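Local coordinates for protein salicylaldehyde dehydrogenase NahF (Pseudomonas putida, PDB 4JZ6) that probably oxidises salicylaldehyde to salicylate with NAD+ as electron acceptor, a step in naphthalene degradation, at residues E38-H41 with E46-T49; I275-A280 with L437-S442; G331-T336 with I341-S346; V403-K408 with I414-D419. All coordinates share one frame; numbering follows the deposited sequence.

Contact 1 of 4, residues E38-H41 with E46-T49; sequences ERKH and EVMT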
loop_
_atom_site.group_PDB
_atom_site.type_symbol
_atom_site.label_atom_id
_atom_site.label_comp_id
_atom_site.label_asym_id
_atom_site.label_seq_id
_atom_site.Cartn_x
_atom_site.Cartn_y
_atom_site.Cartn_z
ATOM N N GLU A 38 20.110 -9.699 -27.179
ATOM C CA GLU A 38 20.397 -11.112 -26.961
ATOM C C GLU A 38 20.584 -11.478 -25.496
ATOM O O GLU A 38 20.956 -10.645 -24.673
ATOM C CB GLU A 38 21.629 -11.536 -27.759
ATOM C CG GLU A 38 21.433 -11.501 -29.266
ATOM C CD GLU A 38 22.722 -11.730 -30.020
ATOM O OE1 GLU A 38 23.798 -11.439 -29.447
ATOM O OE2 GLU A 38 22.659 -12.200 -31.179
ATOM N N ARG A 39 20.294 -12.737 -25.185
ATOM C CA ARG A 39 20.643 -13.322 -23.904
ATOM C C ARG A 39 21.739 -14.339 -24.186
ATOM O O ARG A 39 21.463 -15.448 -24.647
ATOM C CB ARG A 39 19.425 -13.994 -23.266
ATOM C CG ARG A 39 19.731 -14.890 -22.071
ATOM C CD ARG A 39 20.580 -14.185 -21.025
ATOM N NE ARG A 39 20.759 -14.989 -19.816
ATOM C CZ ARG A 39 21.768 -14.830 -18.960
ATOM N NH1 ARG A 39 22.690 -13.903 -19.184
ATOM N NH2 ARG A 39 21.862 -15.598 -17.882
ATOM N N LYS A 40 22.988 -13.946 -23.952
ATOM C CA LYS A 40 24.102 -14.864 -24.132
ATOM C C LYS A 40 24.309 -15.644 -22.840
ATOM O O LYS A 40 24.026 -15.142 -21.752
ATOM C CB LYS A 40 25.386 -14.113 -24.491
ATOM C CG LYS A 40 25.320 -13.264 -25.754
ATOM C CD LYS A 40 26.578 -12.411 -25.872
ATOM C CE LYS A 40 26.481 -11.390 -26.996
ATOM N NZ LYS A 40 27.590 -10.387 -26.919
ATOM N N HIS A 41 24.791 -16.875 -22.967
ATOM C CA HIS A 41 25.145 -17.683 -21.810
ATOM C C HIS A 41 26.255 -16.977 -21.039
ATOM O O HIS A 41 27.237 -16.521 -21.631
ATOM C CB HIS A 41 25.610 -19.064 -22.267
ATOM C CG HIS A 41 25.822 -20.039 -21.150
ATOM N ND1 HIS A 41 27.040 -20.207 -20.530
ATOM C CD2 HIS A 41 24.970 -20.905 -20.553
ATOM C CE1 HIS A 41 26.932 -21.137 -19.598
ATOM N NE2 HIS A 41 25.686 -21.576 -19.590
ATOM N N GLU A 46 27.733 -17.987 -25.689
ATOM C CA GLU A 46 26.896 -18.449 -26.791
ATOM C C GLU A 46 25.496 -17.845 -26.691
ATOM O O GLU A 46 24.926 -17.744 -25.603
ATOM C CB GLU A 46 26.814 -19.980 -26.808
ATOM C CG GLU A 46 28.169 -20.703 -26.915
ATOM C CD GLU A 46 28.769 -20.690 -28.318
ATOM O OE1 GLU A 46 28.248 -21.403 -29.206
ATOM O OE2 GLU A 46 29.774 -19.975 -28.528
ATOM N N VAL A 47 24.943 -17.441 -27.830
ATOM C CA VAL A 47 23.611 -16.837 -27.857
ATOM C C VAL A 47 22.527 -17.858 -27.517
ATOM O O VAL A 47 22.346 -18.837 -28.235
ATOM C CB VAL A 47 23.295 -16.225 -29.239
ATOM C CG1 VAL A 47 21.889 -15.617 -29.253
ATOM C CG2 VAL A 47 24.343 -15.188 -29.613
ATOM N N MET A 48 21.807 -17.627 -26.425
ATOM C CA MET A 48 20.720 -18.519 -26.046
ATOM C C MET A 48 19.389 -18.067 -26.653
ATOM O O MET A 48 18.632 -18.885 -27.188
ATOM C CB MET A 48 20.605 -18.633 -24.517
ATOM C CG MET A 48 21.780 -19.330 -23.825
ATOM S SD MET A 48 22.297 -20.854 -24.650
ATOM C CE MET A 48 23.371 -21.590 -23.425
ATOM N N THR A 49 19.112 -16.766 -26.571
ATOM C CA THR A 49 17.858 -16.209 -27.082
ATOM C C THR A 49 18.056 -14.829 -27.711
ATOM O O THR A 49 18.784 -13.990 -27.176
ATOM C CB THR A 49 16.804 -16.091 -25.961
ATOM O OG1 THR A 49 16.732 -17.324 -25.239
ATOM C CG2 THR A 49 15.430 -15.752 -26.530
#
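Arg39 O is gripped twice from the neighbouring strand: Met48 N donates to it over 2.8 Å, and Thr49 N adds a weak bond. Arg39 N returns a nearly straight bond to Thr49 O (2.8 Å, in the carbonyl plane), and past the strand end His41 N reaches Glu46 O at 2.8 Å. The tight part is at the turn end, where Met48, bent at chi2 (-46°), lies alongside His41 and brings its CE methyl to 3.4 Å from His41 CD2, while His41 ND1 is engaged by Ser44 N. Arg39 and Thr49 share the buried face; the Arg39 guanidinium runs off to Val345 O and Glu106 O, and Thr49 OG1 bonds to Glu106. The opposite face, with Lys40 and Val47, is looser and more open to solvent. Glu38 crosses Val47 there at about a right angle, its OE2 3.8 Å from Val47 CG2. With an alanine in place of Val47, both methyls that flank the Glu38 carboxylate are gone, and the end of Glu38 would probably swing more freely. With Met48 and Thr49 both opposite Arg39, this is a classic beta bulge in the hairpin of strands 36-40 and 47-52.

Contact 2 of 4, residues I275-A280 with L437-S442; sequences IVLDDA and LRVGMS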
loop_
_atom_site.group_PDB
_atom_site.type_symbol
_atom_site.label_atom_id
_atom_site.label_comp_id
_atom_site.label_asym_id
_atom_site.label_seq_id
_atom_site.Cartn_x
_atom_site.Cartn_y
_atom_site.Cartn_z
ATOM N N ILE A 275 17.660 -19.449 12.010
ATOM C CA ILE A 275 18.042 -19.388 13.417
ATOM C C ILE A 275 18.155 -20.790 14.015
ATOM O O ILE A 275 17.167 -21.530 14.108
ATOM C CB ILE A 275 17.043 -18.567 14.244
ATOM C CG1 ILE A 275 16.893 -17.159 13.656
ATOM C CG2 ILE A 275 17.489 -18.509 15.693
ATOM C CD1 ILE A 275 15.876 -16.298 14.361
ATOM N N VAL A 276 19.372 -21.149 14.413
ATOM C CA VAL A 276 19.638 -22.450 15.007
ATOM C C VAL A 276 19.934 -22.267 16.487
ATOM O O VAL A 276 21.040 -21.888 16.855
ATOM C CB VAL A 276 20.834 -23.130 14.318
ATOM C CG1 VAL A 276 20.999 -24.548 14.804
ATOM C CG2 VAL A 276 20.651 -23.106 12.815
ATOM N N LEU A 277 18.935 -22.522 17.331
ATOM C CA LEU A 277 19.069 -22.319 18.775
ATOM C C LEU A 277 19.910 -23.432 19.374
ATOM O O LEU A 277 20.248 -24.387 18.681
ATOM C CB LEU A 277 17.695 -22.254 19.454
ATOM C CG LEU A 277 16.692 -21.253 18.865
ATOM C CD1 LEU A 277 15.300 -21.508 19.387
ATOM C CD2 LEU A 277 17.103 -19.825 19.151
ATOM N N ASP A 278 20.252 -23.320 20.657
ATOM C CA ASP A 278 21.114 -24.325 21.291
ATOM C C ASP A 278 20.375 -25.656 21.424
ATOM O O ASP A 278 20.952 -26.694 21.751
ATOM C CB ASP A 278 21.683 -23.827 22.636
ATOM C CG ASP A 278 20.617 -23.629 23.712
ATOM O OD1 ASP A 278 19.865 -24.577 24.025
ATOM O OD2 ASP A 278 20.549 -22.515 24.276
ATOM N N ASP A 279 19.089 -25.590 21.112
ATOM C CA ASP A 279 18.122 -26.640 21.340
ATOM C C ASP A 279 17.891 -27.487 20.093
ATOM O O ASP A 279 17.227 -28.515 20.146
ATOM C CB ASP A 279 16.807 -25.954 21.686
ATOM C CG ASP A 279 15.887 -26.832 22.453
ATOM O OD1 ASP A 279 16.348 -27.860 22.978
ATOM O OD2 ASP A 279 14.702 -26.490 22.545
ATOM N N ALA A 280 18.438 -27.039 18.970
ATOM C CA ALA A 280 18.030 -27.526 17.658
ATOM C C ALA A 280 18.354 -28.992 17.365
ATOM O O ALA A 280 19.343 -29.538 17.845
ATOM C CB ALA A 280 18.607 -26.630 16.571
ATOM N N LEU A 437 8.856 -20.566 19.040
ATOM C CA LEU A 437 7.722 -19.691 18.761
ATOM C C LEU A 437 7.937 -18.268 19.275
ATOM O O LEU A 437 7.584 -17.306 18.590
ATOM C CB LEU A 437 6.434 -20.279 19.344
ATOM C CG LEU A 437 5.730 -21.330 18.478
ATOM C CD1 LEU A 437 4.681 -22.085 19.276
ATOM C CD2 LEU A 437 5.098 -20.675 17.269
ATOM N N ARG A 438 8.511 -18.139 20.473
ATOM C CA ARG A 438 8.829 -16.829 21.047
ATOM C C ARG A 438 9.677 -16.010 20.089
ATOM O O ARG A 438 9.327 -14.881 19.738
ATOM C CB ARG A 438 9.592 -16.969 22.366
ATOM C CG ARG A 438 8.799 -17.519 23.519
ATOM C CD ARG A 438 9.594 -17.350 24.796
ATOM N NE ARG A 438 9.649 -18.579 25.577
ATOM C CZ ARG A 438 10.759 -19.272 25.805
ATOM N NH1 ARG A 438 11.917 -18.855 25.321
ATOM N NH2 ARG A 438 10.711 -20.381 26.526
ATOM N N VAL A 439 10.798 -16.585 19.669
ATOM C CA VAL A 439 11.652 -15.907 18.706
ATOM C C VAL A 439 10.923 -15.766 17.367
ATOM O O VAL A 439 10.941 -14.700 16.748
ATOM C CB VAL A 439 13.049 -16.584 18.567
ATOM C CG1 VAL A 439 13.146 -17.787 19.468
ATOM C CG2 VAL A 439 13.355 -16.948 17.122
ATOM N N GLY A 440 10.249 -16.830 16.946
ATOM C CA GLY A 440 9.525 -16.804 15.690
ATOM C C GLY A 440 8.552 -15.644 15.635
ATOM O O GLY A 440 8.428 -14.959 14.620
ATOM N N MET A 441 7.875 -15.403 16.748
ATOM C CA MET A 441 6.862 -14.365 16.789
ATOM C C MET A 441 7.449 -12.967 16.964
ATOM O O MET A 441 6.833 -11.973 16.572
ATOM C CB MET A 441 5.835 -14.688 17.868
ATOM C CG MET A 441 4.797 -15.682 17.384
ATOM S SD MET A 441 3.589 -16.069 18.643
ATOM C CE MET A 441 4.426 -17.361 19.545
ATOM N N SER A 442 8.653 -12.900 17.522
ATOM C CA SER A 442 9.301 -11.624 17.804
ATOM C C SER A 442 10.103 -11.063 16.627
ATOM O O SER A 442 10.350 -9.858 16.569
ATOM C CB SER A 442 10.198 -11.746 19.037
ATOM O OG SER A 442 9.430 -12.040 20.190
#
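Val439 lies at the centre of this contact, reaching from helix 433-442 toward the end of strand 273-276 and using one methyl for each of its two partners. Its CG2 meets Ile275 CD1 tip to tip at 3.8 Å, and its CG1 comes to 4.3 Å from Leu277 CD1. Val439 has the most surface buried, with Ile275 and Leu277 sharing the rest about equally. On Ile275 the CG1 branch stands opposite the carbonyl carbon (chi1 -56°) and the chain continues extended, which carries CD1 out to the helix. The modelled chi1 of Val439, 1°, nearly eclipses CG1 with the backbone N, an unfavourable rotation that is doubtful at this resolution; as built, it turns one methyl to each partner.

The hydrophobic seam continues beyond the two segments. Ile414 of helix 410-418 packs on Val439, Ala413 and Ala417 of the same helix touch Ile275, and Val428 from strand 425-429 lies against both Ile275 and Val439. Helix 433-442 thus packs, beside helix 410-418, on one face of the seven-stranded sheet, and it also meets the second subunit, Met441 packing on its Leu152 and Met441 O bonding to its Gln154.

Between 275-280 and 437-442 only methyl groups meet and no hydrogen bond crosses, so this part of the joint rests on shape and burial; the polar ties, Asp278 with Arg435 and Asp279 OD2 with Asp432 N, lie just beside it.

Contact 3 of 4, residues G331-T336 with I341-S346; sequences GDPCLT and IGPMVS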
loop_
_atom_site.group_PDB
_atom_site.type_symbol
_atom_site.label_atom_id
_atom_site.label_comp_id
_atom_site.label_asym_id
_atom_site.label_seq_id
_atom_site.Cartn_x
_atom_site.Cartn_y
_atom_site.Cartn_z
ATOM N N GLY A 331 27.913 -27.714 -11.710
ATOM C CA GLY A 331 27.920 -27.910 -13.148
ATOM C C GLY A 331 26.909 -27.064 -13.893
ATOM O O GLY A 331 26.290 -26.174 -13.313
ATOM N N ASP A 332 26.741 -27.340 -15.183
ATOM C CA ASP A 332 25.811 -26.576 -16.005
ATOM C C ASP A 332 24.620 -27.435 -16.422
ATOM O O ASP A 332 24.772 -28.353 -17.229
ATOM C CB ASP A 332 26.521 -26.021 -17.241
ATOM C CG ASP A 332 25.719 -24.938 -17.943
ATOM O OD1 ASP A 332 24.475 -24.915 -17.789
ATOM O OD2 ASP A 332 26.336 -24.107 -18.650
ATOM N N PRO A 333 23.426 -27.126 -15.881
ATOM C CA PRO A 333 22.211 -27.901 -16.162
ATOM C C PRO A 333 21.856 -28.002 -17.646
ATOM O O PRO A 333 21.194 -28.969 -18.029
ATOM C CB PRO A 333 21.112 -27.153 -15.388
ATOM C CG PRO A 333 21.704 -25.840 -14.986
ATOM C CD PRO A 333 23.182 -26.068 -14.884
ATOM N N CYS A 334 22.286 -27.050 -18.470
ATOM C CA CYS A 334 22.024 -27.149 -19.905
ATOM C C CYS A 334 22.965 -28.154 -20.580
ATOM O O CYS A 334 22.739 -28.560 -21.722
ATOM C CB CYS A 334 22.086 -25.775 -20.591
ATOM S SG CYS A 334 23.748 -25.127 -20.936
ATOM N N LEU A 335 24.011 -28.560 -19.859
ATOM C CA LEU A 335 24.976 -29.534 -20.373
ATOM C C LEU A 335 24.853 -30.897 -19.693
ATOM O O LEU A 335 25.091 -31.930 -20.317
ATOM C CB LEU A 335 26.408 -29.018 -20.208
ATOM C CG LEU A 335 27.027 -28.124 -21.285
ATOM C CD1 LEU A 335 26.107 -27.956 -22.492
ATOM C CD2 LEU A 335 27.395 -26.775 -20.692
ATOM N N THR A 336 24.488 -30.897 -18.415
ATOM C CA THR A 336 24.487 -32.121 -17.621
ATOM C C THR A 336 23.486 -32.024 -16.474
ATOM O O THR A 336 23.186 -30.935 -15.994
ATOM C CB THR A 336 25.908 -32.436 -17.073
ATOM O OG1 THR A 336 25.892 -33.674 -16.351
ATOM C CG2 THR A 336 26.403 -31.330 -16.157
ATOM N N ILE A 341 24.517 -26.768 -7.879
ATOM C CA ILE A 341 25.052 -25.426 -8.071
ATOM C C ILE A 341 25.299 -25.144 -9.554
ATOM O O ILE A 341 26.371 -25.444 -10.085
ATOM C CB ILE A 341 26.374 -25.223 -7.292
ATOM C CG1 ILE A 341 26.289 -25.850 -5.897
ATOM C CG2 ILE A 341 26.727 -23.740 -7.211
ATOM C CD1 ILE A 341 25.382 -25.120 -4.952
ATOM N N GLY A 342 24.303 -24.577 -10.222
ATOM C CA GLY A 342 24.456 -24.173 -11.607
ATOM C C GLY A 342 25.229 -22.875 -11.724
ATOM O O GLY A 342 25.678 -22.324 -10.723
ATOM N N PRO A 343 25.414 -22.384 -12.957
ATOM C CA PRO A 343 26.084 -21.088 -13.099
ATOM C C PRO A 343 25.170 -19.951 -12.664
ATOM O O PRO A 343 23.951 -20.084 -12.735
ATOM C CB PRO A 343 26.370 -21.005 -14.601
ATOM C CG PRO A 343 25.357 -21.909 -15.233
ATOM C CD PRO A 343 25.169 -23.032 -14.257
ATOM N N MET A 344 25.756 -18.852 -12.206
ATOM C CA MET A 344 24.982 -17.663 -11.876
ATOM C C MET A 344 24.515 -16.984 -13.152
ATOM O O MET A 344 24.859 -17.416 -14.247
ATOM C CB MET A 344 25.793 -16.713 -10.999
ATOM C CG MET A 344 26.093 -17.306 -9.641
ATOM S SD MET A 344 27.042 -16.247 -8.543
ATOM C CE MET A 344 28.575 -16.093 -9.458
ATOM N N VAL A 345 23.729 -15.921 -13.013
ATOM C CA VAL A 345 23.004 -15.359 -14.152
ATOM C C VAL A 345 23.866 -14.516 -15.089
ATOM O O VAL A 345 23.618 -14.470 -16.295
ATOM C CB VAL A 345 21.771 -14.530 -13.689
ATOM C CG1 VAL A 345 22.207 -13.250 -12.990
ATOM C CG2 VAL A 345 20.864 -14.203 -14.861
ATOM N N SER A 346 24.883 -13.864 -14.540
ATOM C CA SER A 346 25.629 -12.864 -15.292
ATOM C C SER A 346 27.112 -12.921 -14.967
ATOM O O SER A 346 27.487 -13.216 -13.833
ATOM C CB SER A 346 25.080 -11.470 -14.970
ATOM O OG SER A 346 25.818 -10.445 -15.612
#
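Asp332 and Pro343 cross at about a right angle where the long loop between helices 311-327 and 349-362 folds back on itself, and the aspartate is also the head of an Asx turn. Its OD1 accepts the backbone N of Cys334 at 3.1 Å, from above the carboxylate plane. CG of Asp332 sits opposite the backbone N (chi1 -165°), and this swings the carboxylate over beside the Pro343 ring, where OD1 is 4.0 Å from Pro343 CG. Behind it the main chain curls tightly, Asp332 O accepting from both Leu335 N and Thr336 N.

The second side-chain meeting is between two proline rings, which reach toward each other and touch through their CD carbons, Pro333 CD to Pro343 CD at 3.7 Å. Gly342 lies in the same place, and having no side chain it leaves its CA open to both Pro333 and Gly331.

The other OD of Asp332, OD2, takes a weak hydrogen bond from His41 NE2 in the N-terminal hairpin. Replacing Asp332 by an alanine would probably leave the Cys334 amide without its acceptor and His41 without a charged mate, so that the turn could relax away from Pro343.

Backbone contacts close the loop. Gly331 N donates to Ile341 O in a nearly straight bond of 3.2 Å, approaching above the carbonyl plane, and in return Gly342 CA points its hydrogen almost directly at Gly331 O, with 3.2 Å from CA to O and 170° at the hydrogen.

Contact 4 of 4, residues V403-K408 with I414-D419; sequences VVIRCK and IRIAND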
loop_
_atom_site.group_PDB
_atom_site.type_symbol
_atom_site.label_atom_id
_atom_site.label_comp_id
_atom_site.label_asym_id
_atom_site.label_seq_id
_atom_site.Cartn_x
_atom_site.Cartn_y
_atom_site.Cartn_z
ATOM N N VAL A 403 26.502 -16.998 5.009
ATOM C CA VAL A 403 27.304 -16.623 6.173
ATOM C C VAL A 403 26.776 -17.155 7.507
ATOM O O VAL A 403 25.565 -17.271 7.720
ATOM C CB VAL A 403 27.481 -15.090 6.283
ATOM C CG1 VAL A 403 28.089 -14.536 5.010
ATOM C CG2 VAL A 403 26.157 -14.412 6.586
ATOM N N VAL A 404 27.706 -17.480 8.400
ATOM C CA VAL A 404 27.369 -17.929 9.742
ATOM C C VAL A 404 27.644 -16.826 10.758
ATOM O O VAL A 404 28.774 -16.346 10.875
ATOM C CB VAL A 404 28.179 -19.175 10.148
ATOM C CG1 VAL A 404 27.616 -19.779 11.413
ATOM C CG2 VAL A 404 28.170 -20.197 9.031
ATOM N N ILE A 405 26.605 -16.415 11.480
ATOM C CA ILE A 405 26.782 -15.496 12.595
ATOM C C ILE A 405 26.505 -16.239 13.892
ATOM O O ILE A 405 25.417 -16.779 14.089
ATOM C CB ILE A 405 25.843 -14.290 12.502
ATOM C CG1 ILE A 405 25.941 -13.648 11.116
ATOM C CG2 ILE A 405 26.186 -13.289 13.587
ATOM C CD1 ILE A 405 24.810 -12.695 10.805
ATOM N N ARG A 406 27.503 -16.287 14.764
ATOM C CA ARG A 406 27.358 -16.978 16.032
ATOM C C ARG A 406 26.773 -16.030 17.067
ATOM O O ARG A 406 27.011 -14.821 17.019
ATOM C CB ARG A 406 28.707 -17.520 16.497
ATOM C CG ARG A 406 29.233 -18.653 15.637
ATOM C CD ARG A 406 30.734 -18.800 15.750
ATOM N NE ARG A 406 31.228 -19.894 14.921
ATOM C CZ ARG A 406 31.696 -21.045 15.393
ATOM N NH1 ARG A 406 32.119 -21.979 14.552
ATOM N NH2 ARG A 406 31.754 -21.260 16.703
ATOM N N CYS A 407 25.999 -16.579 17.997
ATOM C CA CYS A 407 25.360 -15.771 19.027
ATOM C C CYS A 407 25.235 -16.541 20.326
ATOM O O CYS A 407 25.379 -17.762 20.353
ATOM C CB CYS A 407 23.972 -15.317 18.574
ATOM S SG CYS A 407 22.737 -16.642 18.464
ATOM N N LYS A 408 24.966 -15.813 21.401
ATOM C CA LYS A 408 24.756 -16.419 22.705
ATOM C C LYS A 408 23.366 -16.094 23.227
ATOM O O LYS A 408 23.100 -14.977 23.665
ATOM C CB LYS A 408 25.819 -15.943 23.701
ATOM C CG LYS A 408 27.155 -16.653 23.552
ATOM C CD LYS A 408 28.331 -15.708 23.777
ATOM C CE LYS A 408 29.664 -16.413 23.530
ATOM N NZ LYS A 408 30.836 -15.507 23.722
ATOM N N ILE A 414 17.301 -13.116 18.498
ATOM C CA ILE A 414 16.233 -12.243 18.026
ATOM C C ILE A 414 16.803 -10.904 17.569
ATOM O O ILE A 414 16.411 -10.373 16.525
ATOM C CB ILE A 414 15.162 -12.024 19.118
ATOM C CG1 ILE A 414 14.481 -13.357 19.447
ATOM C CG2 ILE A 414 14.135 -10.997 18.675
ATOM C CD1 ILE A 414 13.467 -13.283 20.555
ATOM N N ARG A 415 17.749 -10.379 18.348
ATOM C CA ARG A 415 18.402 -9.110 18.041
ATOM C C ARG A 415 19.061 -9.156 16.665
ATOM O O ARG A 415 18.802 -8.301 15.813
ATOM C CB ARG A 415 19.443 -8.785 19.114
ATOM C CG ARG A 415 19.891 -7.335 19.151
ATOM C CD ARG A 415 20.551 -6.996 20.484
ATOM N NE ARG A 415 21.811 -7.714 20.701
ATOM C CZ ARG A 415 22.060 -8.520 21.737
ATOM N NH1 ARG A 415 21.134 -8.725 22.669
ATOM N NH2 ARG A 415 23.241 -9.120 21.845
ATOM N N ILE A 416 19.899 -10.168 16.454
ATOM C CA ILE A 416 20.623 -10.336 15.198
ATOM C C ILE A 416 19.681 -10.527 14.011
ATOM O O ILE A 416 19.900 -9.965 12.940
ATOM C CB ILE A 416 21.614 -11.510 15.281
ATOM C CG1 ILE A 416 22.664 -11.227 16.354
ATOM C CG2 ILE A 416 22.280 -11.760 13.932
ATOM C CD1 ILE A 416 23.575 -12.385 16.629
ATOM N N ALA A 417 18.624 -11.303 14.201
ATOM C CA ALA A 417 17.649 -11.478 13.135
ATOM C C ALA A 417 16.967 -10.147 12.843
ATOM O O ALA A 417 16.810 -9.756 11.690
ATOM C CB ALA A 417 16.629 -12.539 13.503
ATOM N N ASN A 418 16.580 -9.445 13.901
ATOM C CA ASN A 418 15.850 -8.194 13.753
ATOM C C ASN A 418 16.703 -6.999 13.326
ATOM O O ASN A 418 16.167 -5.944 12.973
ATOM C CB ASN A 418 15.083 -7.867 15.035
ATOM C CG ASN A 418 13.720 -8.528 15.081
ATOM O OD1 ASN A 418 13.205 -8.981 14.061
ATOM N ND2 ASN A 418 13.123 -8.575 16.264
ATOM N N ASP A 419 18.024 -7.152 13.349
ATOM C CA ASP A 419 18.885 -6.033 12.971
ATOM C C ASP A 419 19.156 -5.965 11.460
ATOM O O ASP A 419 19.814 -5.045 10.974
ATOM C CB ASP A 419 20.170 -6.004 13.811
ATOM C CG ASP A 419 21.376 -6.601 13.092
ATOM O OD1 ASP A 419 22.495 -6.075 13.302
ATOM O OD2 ASP A 419 21.223 -7.593 12.340
#
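The flat group that Ile416 meets across this contact is the peptide joining Arg406 to Cys407: Ile416 CD1 approaches Arg406 O to 4.2 Å, from well off the peptide plane. The other flat group of that residue, the Arg406 guanidinium, is carried by a side chain that starts away from the helix, and its NH1 is held there by salt bridges to Asp384 and Asp315.

The remaining contact is aliphatic. Ile416 CD1 settles against Cys407 CB at 3.5 Å, the shortest approach between the segments. SG of Cys407 is rotated between the backbone N and the carbonyl carbon (chi1 69°), so it is the CB methylene that receives the methyl. Two residues earlier in the strand, Ile405 and Ile416 slide past each other in opposite directions and touch twice: Ile405 CG2 meets Ile416 CD1, and Ile405 CD1 meets Ile416 CG2, each at 4.1 Å. Tyr393 touches both isoleucines and Val308 touches Ile416, so this pair is enclosed from other directions as well.

Helix 410-418 follows strand 401-407 directly and runs back across the sheet, the axes of the short segments approaching to 9.9 Å with their directions 147° apart. It then leads to strand 425-429, parallel to the first in the same sheet: a beta-alpha-beta crossover. Polar ties lie at both ends of the helix: Lys408 N bonds to Glu412 near its start, and at its close Arg306 bonds to Ile416 O and forms a salt bridge with Asp419. No hydrogen bond joins the segments, so their touch rests on burial of one isoleucine against Cys407 and Ile405.

Along the chain contact 1 comes first, and contacts 3 and 4 then follow in series inside the loop that contact 2 closes. In space they form two pairs. Contacts 2 and 4 have centres 11 Å apart and reach the same seven-stranded sheet, helices 410-418 and 433-442 packing on each other through Ile414 and Val439, with Asn418 ND2 bonded to Ser442 O. Contacts 1 and 3, centres 14 Å apart, tie the N-terminal hairpin to the loop after helix 311-327 through Arg39 and Val345 and through His41 beside Asp332. The pairs stand well apart: contacts 1 and 2 lie 45 Å between centres, on opposite sides of the chain's centre. All four lie away from the salicylaldehyde pockets.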